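Local coordinates for protein carboxyl esterase NP (PDB 4CCW) that hydrolyses carboxylic esters, naproxen esters among them, to an alcohol and a carboxylate, and has the alpha/beta hydrolase fold, at residues Lys122-Gly127 against Arg145-Ala150; Pro235-Leu240 against Asn284-Arg289; Gly14-Gln19 against Phe200-Met205; Lys33-Ser38 against Val46-Pro51. One frame throughout, in Å; residues are numbered along the deposited sequence.

Interaction 1: Lys122-Gly127 against Arg145-Ala150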
loop_
_atom_site.group_PDB
_atom_site.type_symbol
_atom_site.label_atom_id
_atom_site.label_comp_id
_atom_site.label_asym_id
_atom_site.label_seq_id
_atom_site.Cartn_x
_atom_site.Cartn_y
_atom_site.Cartn_z
ATOM N N LYS A 122 -18.212 5.379 5.861
ATOM C CA LYS A 122 -17.471 4.108 5.868
ATOM C C LYS A 122 -16.953 3.790 4.464
ATOM O O LYS A 122 -17.563 4.180 3.465
ATOM C CB LYS A 122 -18.338 2.958 6.381
ATOM C CG LYS A 122 -18.999 3.195 7.728
ATOM C CD LYS A 122 -19.600 1.904 8.264
ATOM C CE LYS A 122 -20.299 2.139 9.591
ATOM N NZ LYS A 122 -20.980 0.912 10.090
ATOM N N SER A 123 -15.824 3.099 4.387
ATOM C CA SER A 123 -15.231 2.747 3.094
ATOM C C SER A 123 -14.667 1.344 3.077
ATOM O O SER A 123 -14.269 0.812 4.113
ATOM C CB SER A 123 -14.113 3.727 2.729
ATOM O OG SER A 123 -13.594 3.438 1.441
ATOM N N HIS A 124 -14.644 0.736 1.894
ATOM C CA HIS A 124 -13.836 -0.457 1.692
ATOM C C HIS A 124 -12.416 -0.008 1.558
ATOM O O HIS A 124 -12.152 1.123 1.141
ATOM C CB HIS A 124 -14.288 -1.215 0.456
ATOM C CG HIS A 124 -15.640 -1.883 0.614
ATOM N ND1 HIS A 124 -15.844 -2.920 1.447
ATOM C CD2 HIS A 124 -16.866 -1.627 -0.001
ATOM C CE1 HIS A 124 -17.136 -3.314 1.368
ATOM N NE2 HIS A 124 -17.758 -2.523 0.480
ATOM N N MET A 125 -11.484 -0.885 1.934
ATOM C CA MET A 125 -10.067 -0.571 1.851
ATOM C C MET A 125 -9.309 -1.752 1.293
ATOM O O MET A 125 -9.644 -2.911 1.580
ATOM C CB MET A 125 -9.486 -0.216 3.222
ATOM C CG MET A 125 -10.153 0.967 3.902
ATOM S SD MET A 125 -9.436 1.267 5.529
ATOM C CE MET A 125 -7.828 1.931 5.065
ATOM N N ILE A 126 -8.284 -1.443 0.498
ATOM C CA ILE A 126 -7.335 -2.431 0.017
ATOM C C ILE A 126 -5.967 -1.831 0.244
ATOM O O ILE A 126 -5.718 -0.679 -0.115
ATOM C CB ILE A 126 -7.523 -2.740 -1.485
ATOM C CG1 ILE A 126 -8.946 -3.271 -1.746
ATOM C CG2 ILE A 126 -6.468 -3.727 -1.975
ATOM C CD1 ILE A 126 -9.335 -3.307 -3.220
ATOM N N GLY A 127 -5.077 -2.614 0.843
ATOM C CA GLY A 127 -3.724 -2.143 1.098
ATOM C C GLY A 127 -2.751 -3.270 0.882
ATOM O O GLY A 127 -2.989 -4.397 1.337
ATOM N N ARG A 145 -15.364 3.322 10.572
ATOM C CA ARG A 145 -15.079 3.948 9.275
ATOM C C ARG A 145 -14.732 2.959 8.169
ATOM O O ARG A 145 -14.565 3.356 7.012
ATOM C CB ARG A 145 -13.928 4.964 9.391
ATOM C CG ARG A 145 -14.130 6.052 10.447
ATOM C CD ARG A 145 -15.424 6.862 10.278
ATOM N NE ARG A 145 -15.393 7.788 9.139
ATOM C CZ ARG A 145 -14.810 8.992 9.153
ATOM N NH1 ARG A 145 -14.220 9.436 10.255
ATOM N NH2 ARG A 145 -14.833 9.765 8.066
ATOM N N VAL A 146 -14.617 1.681 8.522
ATOM C CA VAL A 146 -14.171 0.665 7.573
ATOM C C VAL A 146 -15.273 -0.379 7.410
ATOM O O VAL A 146 -15.613 -1.086 8.359
ATOM C CB VAL A 146 -12.852 -0.018 8.035
ATOM C CG1 VAL A 146 -12.248 -0.868 6.918
ATOM C CG2 VAL A 146 -11.831 1.005 8.507
ATOM N N LYS A 147 -15.829 -0.476 6.206
ATOM C CA LYS A 147 -16.843 -1.503 5.911
ATOM C C LYS A 147 -16.227 -2.907 5.948
ATOM O O LYS A 147 -16.751 -3.817 6.599
ATOM C CB LYS A 147 -17.491 -1.235 4.550
ATOM C CG LYS A 147 -18.235 0.093 4.480
ATOM C CD LYS A 147 -19.102 0.222 3.235
ATOM C CE LYS A 147 -19.872 1.540 3.222
ATOM N NZ LYS A 147 -21.103 1.537 4.074
ATOM N N SER A 148 -15.114 -3.063 5.238
ATOM C CA SER A 148 -14.331 -4.300 5.222
ATOM C C SER A 148 -12.998 -3.956 4.576
ATOM O O SER A 148 -12.874 -2.908 3.945
ATOM C CB SER A 148 -15.058 -5.430 4.480
ATOM O OG SER A 148 -14.990 -5.268 3.075
ATOM N N ALA A 149 -12.006 -4.827 4.746
ATOM C CA ALA A 149 -10.639 -4.532 4.322
ATOM C C ALA A 149 -9.993 -5.757 3.710
ATOM O O ALA A 149 -10.161 -6.866 4.218
ATOM C CB ALA A 149 -9.830 -4.039 5.507
ATOM N N ALA A 150 -9.289 -5.544 2.595
ATOM C CA ALA A 150 -8.468 -6.555 1.957
ATOM C C ALA A 150 -7.032 -6.146 2.218
ATOM O O ALA A 150 -6.604 -5.035 1.852
ATOM C CB ALA A 150 -8.746 -6.621 0.461
#
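The ring of His124 meets the 145-150 segment through both an edge and a face. At its edge, in the ring plane, ND1 makes a hydrogen bond with Ser148 OG (3.0 Å). Either atom could be the donor. Over one face lies Lys147 CB, 4.0 Å from the ring centroid, a CH-pi contact offset toward the rim. The two strands are the parallel pair of a beta-alpha-beta unit in the alpha/beta hydrolase fold, with helix 130-141 as the crossover. His124 places CG beside its own backbone N and anti to the carbonyl carbon (chi1 -70°), which lets the ring lean toward the neighbouring strand. A leucine here would probably leave Ser148 OG without this partner and lose the flat face against Lys147.

Backbone bonds join the two strands. Ser123 N gives to Arg145 O, and Lys147 N to Ser123 O. Further along, Met125 N reaches Ser148 O at 3.2 Å, and Ala150 N binds Met125 O at 2.8 Å. On the side away from the histidine, Met125 SD touches both methyls of Val146, 3.8 Å from CG1 and from CG2, and the two side chains cross at about a right angle. Helix 130-141 packs against that face through Thr135 and Phe138. On the histidine side, Phe291 stacks on His124, and Ile126 CG1 touches Ala150 CB at 4.0 Å. Strand 123-128 leads into a probable nucleophile elbow (GxSxG) containing Gly127. The last bond of the ladder runs from Gly127 N to Ala150 O, at 3.0 Å.

Interaction 2: Pro235-Leu240 against Asn284-Arg289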
loop_
_atom_site.group_PDB
_atom_site.type_symbol
_atom_site.label_atom_id
_atom_site.label_comp_id
_atom_site.label_asym_id
_atom_site.label_seq_id
_atom_site.Cartn_x
_atom_site.Cartn_y
_atom_site.Cartn_z
ATOM N N PRO A 235 -14.539 -6.982 9.005
ATOM C CA PRO A 235 -14.168 -8.160 8.198
ATOM C C PRO A 235 -12.890 -7.914 7.411
ATOM O O PRO A 235 -12.722 -6.838 6.820
ATOM C CB PRO A 235 -15.356 -8.343 7.228
ATOM C CG PRO A 235 -16.391 -7.353 7.635
ATOM C CD PRO A 235 -15.759 -6.321 8.511
ATOM N N ILE A 236 -12.014 -8.926 7.388
ATOM C CA ILE A 236 -10.726 -8.853 6.733
ATOM C C ILE A 236 -10.556 -9.993 5.743
ATOM O O ILE A 236 -10.905 -11.136 6.039
ATOM C CB ILE A 236 -9.595 -8.903 7.781
ATOM C CG1 ILE A 236 -9.636 -7.640 8.664
ATOM C CG2 ILE A 236 -8.234 -9.136 7.134
ATOM C CD1 ILE A 236 -8.696 -7.712 9.842
ATOM N N LEU A 237 -10.061 -9.656 4.554
ATOM C CA LEU A 237 -9.615 -10.653 3.599
ATOM C C LEU A 237 -8.114 -10.510 3.589
ATOM O O LEU A 237 -7.599 -9.447 3.275
ATOM C CB LEU A 237 -10.184 -10.404 2.192
ATOM C CG LEU A 237 -9.572 -11.222 1.041
ATOM C CD1 LEU A 237 -10.099 -12.655 1.054
ATOM C CD2 LEU A 237 -9.900 -10.577 -0.302
ATOM N N LEU A 238 -7.415 -11.583 3.927
ATOM C CA LEU A 238 -5.959 -11.583 3.896
ATOM C C LEU A 238 -5.473 -12.428 2.737
ATOM O O LEU A 238 -5.721 -13.623 2.708
ATOM C CB LEU A 238 -5.378 -12.096 5.225
ATOM C CG LEU A 238 -3.856 -12.306 5.275
ATOM C CD1 LEU A 238 -3.128 -10.961 5.120
ATOM C CD2 LEU A 238 -3.443 -12.956 6.606
ATOM N N LEU A 239 -4.819 -11.787 1.767
ATOM C CA LEU A 239 -4.180 -12.477 0.654
ATOM C C LEU A 239 -2.676 -12.420 0.772
ATOM O O LEU A 239 -2.097 -11.339 0.965
ATOM C CB LEU A 239 -4.582 -11.863 -0.691
ATOM C CG LEU A 239 -6.062 -11.816 -1.042
ATOM C CD1 LEU A 239 -6.251 -11.288 -2.462
ATOM C CD2 LEU A 239 -6.734 -13.185 -0.889
ATOM N N LEU A 240 -2.054 -13.588 0.649
ATOM C CA LEU A 240 -0.607 -13.739 0.717
ATOM C C LEU A 240 -0.179 -14.540 -0.504
ATOM O O LEU A 240 -0.986 -15.277 -1.069
ATOM C CB LEU A 240 -0.215 -14.480 2.001
ATOM C CG LEU A 240 -0.566 -13.789 3.321
ATOM C CD1 LEU A 240 -0.897 -14.804 4.414
ATOM C CD2 LEU A 240 0.589 -12.858 3.716
ATOM N N ASN A 284 -8.069 -9.428 -8.634
ATOM C CA ASN A 284 -9.181 -8.526 -8.921
ATOM C C ASN A 284 -10.535 -9.130 -8.548
ATOM O O ASN A 284 -11.283 -8.516 -7.805
ATOM C CB ASN A 284 -9.211 -8.120 -10.400
ATOM C CG ASN A 284 -8.071 -7.191 -10.775
ATOM O OD1 ASN A 284 -7.290 -6.776 -9.923
ATOM N ND2 ASN A 284 -7.973 -6.863 -12.063
ATOM N N GLU A 285 -10.830 -10.327 -9.068
ATOM C CA GLU A 285 -12.111 -11.013 -8.812
ATOM C C GLU A 285 -12.266 -11.407 -7.346
ATOM O O GLU A 285 -13.360 -11.290 -6.773
ATOM C CB GLU A 285 -12.255 -12.266 -9.694
ATOM C CG GLU A 285 -13.593 -12.996 -9.556
ATOM C CD GLU A 285 -13.700 -13.914 -8.334
ATOM O OE1 GLU A 285 -12.669 -14.388 -7.820
ATOM O OE2 GLU A 285 -14.844 -14.186 -7.892
ATOM N N ARG A 286 -11.177 -11.891 -6.755
ATOM C CA ARG A 286 -11.202 -12.387 -5.382
ATOM C C ARG A 286 -11.591 -11.274 -4.417
ATOM O O ARG A 286 -12.411 -11.477 -3.538
ATOM C CB ARG A 286 -9.844 -12.992 -4.992
ATOM C CG ARG A 286 -9.772 -13.518 -3.560
ATOM C CD ARG A 286 -10.706 -14.700 -3.363
ATOM N NE ARG A 286 -10.892 -15.141 -1.974
ATOM C CZ ARG A 286 -11.936 -14.819 -1.202
ATOM N NH1 ARG A 286 -12.893 -14.013 -1.653
ATOM N NH2 ARG A 286 -12.024 -15.304 0.035
ATOM N N VAL A 287 -10.984 -10.106 -4.587
ATOM C CA VAL A 287 -11.287 -8.952 -3.742
ATOM C C VAL A 287 -12.728 -8.496 -3.951
ATOM O O VAL A 287 -13.458 -8.228 -2.986
ATOM C CB VAL A 287 -10.302 -7.793 -3.991
ATOM C CG1 VAL A 287 -10.823 -6.506 -3.361
ATOM C CG2 VAL A 287 -8.920 -8.134 -3.449
ATOM N N MET A 288 -13.152 -8.428 -5.210
ATOM C CA MET A 288 -14.528 -8.051 -5.505
ATOM C C MET A 288 -15.539 -8.985 -4.854
ATOM O O MET A 288 -16.525 -8.533 -4.274
ATOM C CB MET A 288 -14.777 -7.992 -7.004
ATOM C CG MET A 288 -15.641 -6.807 -7.363
ATOM S SD MET A 288 -14.581 -5.357 -7.492
ATOM C CE MET A 288 -14.221 -5.547 -9.235
ATOM N N ARG A 289 -15.271 -10.284 -4.950
ATOM C CA ARG A 289 -16.153 -11.308 -4.400
ATOM C C ARG A 289 -16.309 -11.123 -2.897
ATOM O O ARG A 289 -17.418 -11.240 -2.364
ATOM C CB ARG A 289 -15.588 -12.696 -4.704
ATOM C CG ARG A 289 -16.527 -13.855 -4.429
ATOM C CD ARG A 289 -15.927 -15.134 -4.995
ATOM N NE ARG A 289 -14.995 -15.779 -4.068
ATOM C CZ ARG A 289 -13.855 -16.375 -4.417
ATOM N NH1 ARG A 289 -13.448 -16.385 -5.679
ATOM N NH2 ARG A 289 -13.100 -16.946 -3.490
#
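Helix 280-291, the C-terminal helix, packs on strand 236-241 of the central sheet through Leu237 and Leu239 on one side and Arg286 and Val287 on the other. The guanidinium of Arg286 lies flat over a methyl. Leu237 CD1 sits 3.4 Å from Arg286 NH2 and 3.6 Å from Arg286 CZ, off-centre toward the rim. On the opposite face of the group lies NH2 of Arg289, one helical turn on. That second arginine forms a salt bridge with Glu285 inside the helix, where Arg289 NH1 is 3.0 Å from Glu285 OE1. Arg286 has CG anti to the backbone N (chi1 179°) and then a bend at chi2 (65°). Together these turn its end toward the strand.

This is the helix-on-sheet packing of an alpha/beta hydrolase. The helix and strand segments run nearly antiparallel, at 164°, with axes 10.1 Å apart. No hydrogen bond joins them, so the contact rests on side-chain packing. Leu237 CD2 meets Val287 CG2 at 4.1 Å, and Leu239 CD1 meets the same methyl at 4.2 Å. The other methyl of Leu239, CD2, lies against the aliphatic part of Arg286, 4.1 Å from CG.

The buried charge of Arg286 is met by the next strand, 263-268. NE pairs with Glu266 and NH2 with Glu264. A methionine in its place would probably leave these two carboxylates without their cationic mate in a buried setting. On the helix side, Val287 also touches Trp77 of helix 74-80.

Interaction 3: Gly14-Gln19 against Phe200-Met205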
loop_
_atom_site.group_PDB
_atom_site.type_symbol
_atom_site.label_atom_id
_atom_site.label_comp_id
_atom_site.label_asym_id
_atom_site.label_seq_id
_atom_site.Cartn_x
_atom_site.Cartn_y
_atom_site.Cartn_z
ATOM N N GLY A 14 14.094 15.100 -7.724
ATOM C CA GLY A 14 12.675 15.193 -7.398
ATOM C C GLY A 14 11.824 15.466 -8.624
ATOM O O GLY A 14 10.790 14.822 -8.817
ATOM N N ILE A 15 12.256 16.415 -9.453
ATOM C CA ILE A 15 11.580 16.724 -10.718
ATOM C C ILE A 15 11.518 15.493 -11.606
ATOM O O ILE A 15 10.472 15.195 -12.188
ATOM C CB ILE A 15 12.273 17.896 -11.463
ATOM C CG1 ILE A 15 12.059 19.207 -10.705
ATOM C CG2 ILE A 15 11.801 18.009 -12.917
ATOM C CD1 ILE A 15 10.628 19.714 -10.698
ATOM N N ARG A 16 12.632 14.766 -11.686
ATOM C CA ARG A 16 12.692 13.562 -12.490
ATOM C C ARG A 16 11.702 12.519 -11.975
ATOM O O ARG A 16 11.004 11.885 -12.771
ATOM C CB ARG A 16 14.107 12.990 -12.510
ATOM C CG ARG A 16 14.200 11.613 -13.136
ATOM C CD ARG A 16 15.644 11.159 -13.253
ATOM N NE ARG A 16 16.258 10.994 -11.937
ATOM C CZ ARG A 16 17.567 10.946 -11.723
ATOM N NH1 ARG A 16 18.414 11.052 -12.740
ATOM N NH2 ARG A 16 18.033 10.802 -10.491
ATOM N N TYR A 17 11.635 12.364 -10.652
ATOM C CA TYR A 17 10.691 11.415 -10.057
ATOM C C TYR A 17 9.257 11.790 -10.410
ATOM O O TYR A 17 8.491 10.942 -10.883
ATOM C CB TYR A 17 10.847 11.287 -8.541
ATOM C CG TYR A 17 9.778 10.369 -7.986
ATOM C CD1 TYR A 17 9.817 8.993 -8.237
ATOM C CD2 TYR A 17 8.684 10.885 -7.291
ATOM C CE1 TYR A 17 8.818 8.148 -7.763
ATOM C CE2 TYR A 17 7.685 10.043 -6.807
ATOM C CZ TYR A 17 7.753 8.686 -7.056
ATOM O OH TYR A 17 6.762 7.864 -6.583
ATOM N N TYR A 18 8.903 13.058 -10.204
ATOM C CA TYR A 18 7.580 13.555 -10.581
ATOM C C TYR A 18 7.220 13.288 -12.039
ATOM O O TYR A 18 6.086 12.916 -12.344
ATOM C CB TYR A 18 7.440 15.045 -10.257
ATOM C CG TYR A 18 6.954 15.327 -8.857
ATOM C CD1 TYR A 18 7.642 14.838 -7.745
ATOM C CD2 TYR A 18 5.809 16.095 -8.638
ATOM C CE1 TYR A 18 7.201 15.102 -6.455
ATOM C CE2 TYR A 18 5.365 16.361 -7.358
ATOM C CZ TYR A 18 6.064 15.861 -6.272
ATOM O OH TYR A 18 5.625 16.122 -5.001
ATOM N N GLN A 19 8.171 13.508 -12.949
ATOM C CA GLN A 19 7.950 13.215 -14.362
ATOM C C GLN A 19 7.658 11.723 -14.601
ATOM O O GLN A 19 6.725 11.381 -15.336
ATOM C CB GLN A 19 9.147 13.678 -15.207
ATOM C CG GLN A 19 8.976 13.472 -16.707
ATOM C CD GLN A 19 7.740 14.162 -17.270
ATOM O OE1 GLN A 19 7.304 15.199 -16.769
ATOM N NE2 GLN A 19 7.174 13.587 -18.328
ATOM N N PHE A 200 10.016 3.592 -10.267
ATOM C CA PHE A 200 10.519 3.010 -9.031
ATOM C C PHE A 200 12.010 3.345 -8.886
ATOM O O PHE A 200 12.455 3.764 -7.816
ATOM C CB PHE A 200 10.256 1.498 -9.003
ATOM C CG PHE A 200 10.884 0.791 -7.837
ATOM C CD1 PHE A 200 10.442 1.027 -6.537
ATOM C CD2 PHE A 200 11.902 -0.139 -8.038
ATOM C CE1 PHE A 200 11.019 0.376 -5.459
ATOM C CE2 PHE A 200 12.481 -0.796 -6.965
ATOM C CZ PHE A 200 12.037 -0.545 -5.670
ATOM N N GLN A 201 12.759 3.191 -9.975
ATOM C CA GLN A 201 14.173 3.544 -10.008
ATOM C C GLN A 201 14.391 5.023 -9.673
ATOM O O GLN A 201 15.286 5.359 -8.879
ATOM C CB GLN A 201 14.776 3.214 -11.383
ATOM C CG GLN A 201 14.711 1.735 -11.753
ATOM C CD GLN A 201 15.430 1.405 -13.053
ATOM O OE1 GLN A 201 14.942 1.710 -14.148
ATOM N NE2 GLN A 201 16.583 0.758 -12.941
ATOM N N ALA A 202 13.578 5.898 -10.273
ATOM C CA ALA A 202 13.741 7.343 -10.080
ATOM C C ALA A 202 13.434 7.710 -8.632
ATOM O O ALA A 202 14.084 8.583 -8.050
ATOM C CB ALA A 202 12.887 8.143 -11.065
ATOM N N GLY A 203 12.482 6.991 -8.039
ATOM C CA GLY A 203 12.178 7.137 -6.627
ATOM C C GLY A 203 13.378 6.833 -5.761
ATOM O O GLY A 203 13.711 7.612 -4.866
ATOM N N VAL A 204 14.043 5.710 -6.044
ATOM C CA VAL A 204 15.220 5.284 -5.289
ATOM C C VAL A 204 16.368 6.293 -5.434
ATOM O O VAL A 204 17.079 6.569 -4.468
ATOM C CB VAL A 204 15.666 3.862 -5.693
ATOM C CG1 VAL A 204 16.995 3.505 -5.060
ATOM C CG2 VAL A 204 14.591 2.850 -5.288
ATOM N N MET A 205 16.513 6.860 -6.630
ATOM C CA MET A 205 17.550 7.864 -6.887
ATOM C C MET A 205 17.244 9.218 -6.226
ATOM O O MET A 205 18.159 10.019 -5.997
ATOM C CB MET A 205 17.795 8.018 -8.395
ATOM C CG MET A 205 18.388 6.779 -9.059
ATOM S SD MET A 205 18.358 6.812 -10.870
ATOM C CE MET A 205 19.484 5.480 -11.271
HETATM O O HOH W 1 15.254 10.761 -9.404
#
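The guanidinium of Arg16 has Met205 SD over one face, 4.0 Å above its plane and offset toward the rim. At its edge, in plane, lies a water. Arg16 NE gives a hydrogen bond to this water at 2.7 Å. The water in turn donates to Ala202 O at 2.8 Å, so it bridges the two helices. Arg16 NH2 also comes to 3.5 Å from Met205 CB. The bend of the arginine chain at chi3 (64°) brings its end over the methionine.

The second flat group, the ring of Tyr17, meets the 200-205 backbone obliquely. Its CD1 lies 3.3 Å from Gly203 N and 3.4 Å from Gly203 CA. Gly203 has no side chain, which leaves room for the ring to sit this close. Ala202 CB adds a small apolar contact, 4.3 Å from Tyr17 CD1. The phenol OH is hydrogen-bonded to Gln199, just before the segment.

Small residues on one helix thus admit a tyrosine from the other. This is close packing of two nearly antiparallel helices, with segment axes 8.6 Å apart. It joins the N-terminal helix 12-24 to helix 194-205.

Interaction 4: Lys33-Ser38 against Val46-Pro51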
loop_
_atom_site.group_PDB
_atom_site.type_symbol
_atom_site.label_atom_id
_atom_site.label_comp_id
_atom_site.label_asym_id
_atom_site.label_seq_id
_atom_site.Cartn_x
_atom_site.Cartn_y
_atom_site.Cartn_z
ATOM N N LYS A 33 -8.636 11.466 -12.050
ATOM C CA LYS A 33 -8.155 12.800 -11.722
ATOM C C LYS A 33 -7.169 12.750 -10.567
ATOM O O LYS A 33 -7.376 12.032 -9.583
ATOM C CB LYS A 33 -9.307 13.773 -11.434
ATOM C CG LYS A 33 -10.196 13.429 -10.250
ATOM C CD LYS A 33 -11.161 14.568 -9.968
ATOM C CE LYS A 33 -12.222 14.170 -8.958
ATOM N NZ LYS A 33 -13.210 15.263 -8.735
ATOM N N SER A 34 -6.082 13.499 -10.719
ATOM C CA SER A 34 -5.090 13.677 -9.668
ATOM C C SER A 34 -5.387 14.968 -8.932
ATOM O O SER A 34 -5.694 15.984 -9.554
ATOM C CB SER A 34 -3.691 13.749 -10.269
ATOM O OG SER A 34 -3.304 12.494 -10.790
ATOM N N PHE A 35 -5.304 14.926 -7.609
ATOM C CA PHE A 35 -5.546 16.108 -6.792
ATOM C C PHE A 35 -4.922 15.966 -5.408
ATOM O O PHE A 35 -4.468 14.881 -5.023
ATOM C CB PHE A 35 -7.049 16.423 -6.699
ATOM C CG PHE A 35 -7.863 15.369 -6.000
ATOM C CD1 PHE A 35 -8.304 14.237 -6.683
ATOM C CD2 PHE A 35 -8.213 15.520 -4.664
ATOM C CE1 PHE A 35 -9.066 13.270 -6.043
ATOM C CE2 PHE A 35 -8.972 14.557 -4.016
ATOM C CZ PHE A 35 -9.399 13.432 -4.708
ATOM N N TYR A 36 -4.903 17.073 -4.672
ATOM C CA TYR A 36 -4.332 17.085 -3.335
ATOM C C TYR A 36 -5.395 17.341 -2.271
ATOM O O TYR A 36 -6.348 18.103 -2.480
ATOM C CB TYR A 36 -3.198 18.109 -3.235
ATOM C CG TYR A 36 -1.926 17.694 -3.945
ATOM C CD1 TYR A 36 -0.948 16.944 -3.284
ATOM C CD2 TYR A 36 -1.695 18.045 -5.279
ATOM C CE1 TYR A 36 0.220 16.565 -3.927
ATOM C CE2 TYR A 36 -0.524 17.661 -5.932
ATOM C CZ TYR A 36 0.430 16.928 -5.251
ATOM O OH TYR A 36 1.600 16.531 -5.881
ATOM N N ILE A 37 -5.212 16.681 -1.134
ATOM C CA ILE A 37 -6.061 16.844 0.034
ATOM C C ILE A 37 -5.188 17.328 1.183
ATOM O O ILE A 37 -4.156 16.733 1.476
ATOM C CB ILE A 37 -6.738 15.508 0.411
ATOM C CG1 ILE A 37 -7.965 15.278 -0.470
ATOM C CG2 ILE A 37 -7.142 15.482 1.879
ATOM C CD1 ILE A 37 -8.398 13.833 -0.504
ATOM N N SER A 38 -5.601 18.416 1.820
ATOM C CA SER A 38 -4.892 18.941 2.975
ATOM C C SER A 38 -5.204 18.097 4.208
ATOM O O SER A 38 -6.364 17.822 4.500
ATOM C CB SER A 38 -5.281 20.404 3.213
ATOM O OG SER A 38 -4.554 20.948 4.300
ATOM N N VAL A 46 -3.952 12.169 -4.299
ATOM C CA VAL A 46 -5.003 11.172 -4.511
ATOM C C VAL A 46 -5.324 11.071 -5.997
ATOM O O VAL A 46 -5.381 12.084 -6.711
ATOM C CB VAL A 46 -6.299 11.523 -3.730
ATOM C CG1 VAL A 46 -7.361 10.433 -3.885
ATOM C CG2 VAL A 46 -6.011 11.729 -2.255
ATOM N N ILE A 47 -5.522 9.839 -6.455
ATOM C CA ILE A 47 -6.032 9.562 -7.796
ATOM C C ILE A 47 -7.432 8.937 -7.668
ATOM O O ILE A 47 -7.592 7.870 -7.066
ATOM C CB ILE A 47 -5.098 8.604 -8.557
ATOM C CG1 ILE A 47 -3.662 9.133 -8.535
ATOM C CG2 ILE A 47 -5.573 8.427 -9.992
ATOM C CD1 ILE A 47 -2.613 8.071 -8.751
ATOM N N ALA A 48 -8.448 9.611 -8.214
ATOM C CA ALA A 48 -9.826 9.115 -8.159
ATOM C C ALA A 48 -10.279 8.562 -9.503
ATOM O O ALA A 48 -10.014 9.155 -10.545
ATOM C CB ALA A 48 -10.781 10.208 -7.691
ATOM N N SER A 49 -10.964 7.424 -9.454
ATOM C CA SER A 49 -11.546 6.782 -10.628
ATOM C C SER A 49 -12.919 6.227 -10.257
ATOM O O SER A 49 -13.217 6.036 -9.078
ATOM C CB SER A 49 -10.660 5.616 -11.078
ATOM O OG SER A 49 -9.299 5.977 -11.127
ATOM N N GLY A 50 -13.746 5.937 -11.257
ATOM C CA GLY A 50 -15.026 5.277 -11.005
ATOM C C GLY A 50 -16.180 6.244 -10.825
ATOM O O GLY A 50 -15.961 7.451 -10.680
ATOM N N PRO A 51 -17.425 5.716 -10.822
ATOM C CA PRO A 51 -18.620 6.564 -10.788
ATOM C C PRO A 51 -18.669 7.367 -9.499
ATOM O O PRO A 51 -18.411 6.827 -8.428
ATOM C CB PRO A 51 -19.775 5.557 -10.825
ATOM C CG PRO A 51 -19.184 4.279 -11.323
ATOM C CD PRO A 51 -17.773 4.285 -10.799
#
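Phe35 has CG between its backbone N and carbonyl carbon (chi1 64°), which lays the ring alongside Val46 on the facing strand. Val46 sets CG1 anti to its own N (chi1 -176°), so that this methyl meets the rim of the ring. The strands form the beta hairpin 32-39/42-49 at the start of the sheet. Val46 CB stands over one face of the Phe35 ring, 4.0 Å from its centroid, as a CH-pi contact. Val46 CG1 is 3.7 Å from Phe35 CZ. At the ring edge, in plane, Ala48 CB lies 3.9 Å from CE1. The phenylalanine therefore spans two residues of the other strand.

The other methyl of Val46, CG2, points to Ile37 CD1 at 3.6 Å. Leu118 of helix 104-118 touches both Phe35 and Ile37 on this apolar side. On the reverse face, Ser34 and Ile47 form a non-hydrogen-bonded pair with little side-chain contact. Ile47 instead packs on Leu25 and Trp28.

Two hydrogen-bonded pairs hold the antiparallel register. Lys33 and Ala48 exchange two bonds. Phe35 and Val46 exchange two more. The strand segments are strongly twisted, at 140° to each other. Val46 N to Phe35 O, at 2.9 Å, is the shortest of the four bonds.

Overall arrangement
Interactions 1, 2 and 4 all reach the same mixed sheet. Interaction 4 is its antiparallel hairpin; interaction 1 lies in the parallel part, with centres about 17 Å apart. Interaction 2 touches interaction 1, centres about 11 Å apart, because strands 146-152 and 236-241 are neighbours and Ile126 packs on Val287. Along the chain come residues 14-19, interaction 4, interaction 1, residues 200-205 and then interaction 2. Interaction 3, on the other side of the molecule from interaction 1 with centres about 30 Å apart, brings helix 12-24 against helix 194-205. Its Tyr18 just touches Tyr36 of interaction 4. Strand 123-128 leads into the probable nucleophile elbow, so interaction 1 lies next to the probable catalytic region.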